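PDB 6A7H: RTX toxin from Vibrio vulnificus CMCP6, which probably cleaves and thereby inactivates the small GTPases Ras and Rap1 through its Ras/Rap1-specific endopeptidase region. Local coordinates for residues Ile307-Gly312 / Val432-Lys437. Numbering follows the deposited sequence.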
loop_
_atom_site.group_PDB
_atom_site.type_symbol
_atom_site.label_atom_id
_atom_site.label_comp_id
_atom_site.label_asym_id
_atom_site.label_seq_id
_atom_site.Cartn_x
_atom_site.Cartn_y
_atom_site.Cartn_z
ATOM N N ILE A 307 -8.195 -22.073 -0.597
ATOM C CA ILE A 307 -9.640 -22.172 -0.573
ATOM C C ILE A 307 -10.308 -20.833 -0.863
ATOM O O ILE A 307 -9.988 -19.823 -0.249
ATOM C CB ILE A 307 -10.134 -22.713 0.763
ATOM C CG1 ILE A 307 -9.521 -24.097 1.005
ATOM C CG2 ILE A 307 -11.656 -22.784 0.758
ATOM C CD1 ILE A 307 -9.973 -24.774 2.301
ATOM N N GLY A 308 -11.236 -20.837 -1.816
ATOM C CA GLY A 308 -11.948 -19.630 -2.192
ATOM C C GLY A 308 -13.107 -19.314 -1.267
ATOM O O GLY A 308 -13.717 -20.212 -0.682
ATOM N N GLU A 309 -13.398 -18.025 -1.118
ATOM C CA GLU A 309 -14.568 -17.575 -0.385
ATOM C C GLU A 309 -15.307 -16.600 -1.274
ATOM O O GLU A 309 -14.699 -15.722 -1.882
ATOM C CB GLU A 309 -14.200 -16.926 0.962
ATOM C CG GLU A 309 -15.421 -16.457 1.758
ATOM C CD GLU A 309 -15.083 -15.798 3.097
ATOM O OE1 GLU A 309 -14.320 -16.390 3.904
ATOM O OE2 GLU A 309 -15.614 -14.693 3.352
ATOM N N VAL A 310 -16.617 -16.785 -1.364
ATOM C CA VAL A 310 -17.481 -15.961 -2.198
ATOM C C VAL A 310 -18.115 -14.863 -1.348
ATOM O O VAL A 310 -18.402 -15.076 -0.165
ATOM C CB VAL A 310 -18.575 -16.831 -2.887
ATOM C CG1 VAL A 310 -19.693 -15.982 -3.475
ATOM C CG2 VAL A 310 -17.954 -17.721 -3.961
ATOM N N HIS A 311 -18.292 -13.681 -1.936
ATOM C CA HIS A 311 -19.000 -12.588 -1.272
ATOM C C HIS A 311 -20.412 -13.021 -0.891
ATOM O O HIS A 311 -21.094 -13.709 -1.654
ATOM C CB HIS A 311 -19.046 -11.340 -2.162
ATOM C CG HIS A 311 -17.957 -10.352 -1.878
ATOM N ND1 HIS A 311 -16.675 -10.493 -2.366
ATOM C CD2 HIS A 311 -17.959 -9.207 -1.153
ATOM C CE1 HIS A 311 -15.933 -9.481 -1.952
ATOM N NE2 HIS A 311 -16.689 -8.686 -1.215
ATOM N N GLY A 312 -20.843 -12.614 0.297
ATOM C CA GLY A 312 -22.108 -13.065 0.844
ATOM C C GLY A 312 -21.794 -14.020 1.970
ATOM O O GLY A 312 -21.022 -13.684 2.864
ATOM N N VAL A 432 -2.830 -23.835 4.734
ATOM C CA VAL A 432 -4.153 -23.713 4.162
ATOM C C VAL A 432 -4.487 -22.223 4.228
ATOM O O VAL A 432 -4.423 -21.595 5.283
ATOM C CB VAL A 432 -5.206 -24.573 4.906
ATOM C CG1 VAL A 432 -5.210 -24.263 6.387
ATOM C CG2 VAL A 432 -6.598 -24.377 4.307
ATOM N N ALA A 433 -4.783 -21.640 3.082
ATOM C CA ALA A 433 -5.048 -20.222 3.033
ATOM C C ALA A 433 -6.436 -20.000 2.443
ATOM O O ALA A 433 -6.866 -20.733 1.552
ATOM C CB ALA A 433 -3.976 -19.512 2.221
ATOM N N ILE A 434 -7.144 -19.012 2.968
ATOM C CA ILE A 434 -8.461 -18.682 2.466
ATOM C C ILE A 434 -8.439 -17.288 1.845
ATOM O O ILE A 434 -8.210 -16.292 2.547
ATOM C CB ILE A 434 -9.511 -18.753 3.577
ATOM C CG1 ILE A 434 -9.607 -20.189 4.112
ATOM C CG2 ILE A 434 -10.866 -18.306 3.052
ATOM C CD1 ILE A 434 -10.339 -20.301 5.424
ATOM N N TYR A 435 -8.660 -17.239 0.529
ATOM C CA TYR A 435 -8.730 -15.995 -0.253
ATOM C C TYR A 435 -10.115 -15.764 -0.863
ATOM O O TYR A 435 -10.855 -16.710 -1.142
ATOM C CB TYR A 435 -7.714 -16.021 -1.390
ATOM C CG TYR A 435 -6.267 -15.826 -0.993
ATOM C CD1 TYR A 435 -5.491 -16.886 -0.531
ATOM C CD2 TYR A 435 -5.667 -14.585 -1.121
ATOM C CE1 TYR A 435 -4.162 -16.689 -0.176
ATOM C CE2 TYR A 435 -4.351 -14.384 -0.772
ATOM C CZ TYR A 435 -3.604 -15.425 -0.301
ATOM O OH TYR A 435 -2.297 -15.181 0.031
ATOM N N GLY A 436 -10.456 -14.503 -1.094
ATOM C CA GLY A 436 -11.605 -14.183 -1.922
ATOM C C GLY A 436 -11.291 -14.629 -3.343
ATOM O O GLY A 436 -10.124 -14.582 -3.769
ATOM N N LYS A 437 -12.314 -15.058 -4.084
ATOM C CA LYS A 437 -12.073 -15.686 -5.386
ATOM C C LYS A 437 -11.422 -14.766 -6.431
ATOM O O LYS A 437 -10.843 -15.247 -7.402
ATOM C CB LYS A 437 -13.378 -16.263 -5.950
ATOM C CG LYS A 437 -13.713 -17.648 -5.404
ATOM C CD LYS A 437 -14.645 -18.471 -6.312
ATOM C CE LYS A 437 -15.498 -17.620 -7.237
ATOM N NZ LYS A 437 -16.220 -18.450 -8.250
#
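Val432 opens the contact with one methyl: its CG2 lies 3.9 Å from CD1 of Ile307, the two side chains meeting at a slant on the face of the sheet packed by helix 316-323. Ala433 contributes backbone, its O accepting the N-H of Ile307 at 2.9 Å in an almost straight bond (177° at the hydrogen), while its methyl points away from 307-312 and packs on Leu422 of helix 405-422. Ile434 pairs with Ile307 in parallel register. With CG2 anti to its backbone N (chi1 -63° for CG1), it brings that methyl 3.7 Å from Ile307 O and 4.0 Å from Glu309 OE1; Leu318 and Val321 of helix 316-323 also touch its side chain. Tyr435 works through both backbone polar groups: its N donates to Ile307 O at 3.0 Å, and its O takes the N-H of Glu309 at 2.9 Å, the donor tilted 20° from the carbonyl plane. The ring heads the other way, to Ala418 and Leu422. Gly436 CA makes a CA-H...O contact with Glu309 O, which Lys437 N reaches in a weak bond of 3.3 Å. The aliphatic part of Lys437 runs beside Val310, CD and CE both near Val310 CG2. Strand 304-309 is thus bound as the outer strand of a four-stranded parallel sheet, beside strand 430-436. Glu309, the last residue of strand 304-309, has its OE1 hydrogen-bonded to His340. Three backbone bonds and a weaker fourth therefore tie the strands together, the grip slackening toward their C-terminal ends, where the apolar pairing gives way to this carboxylate.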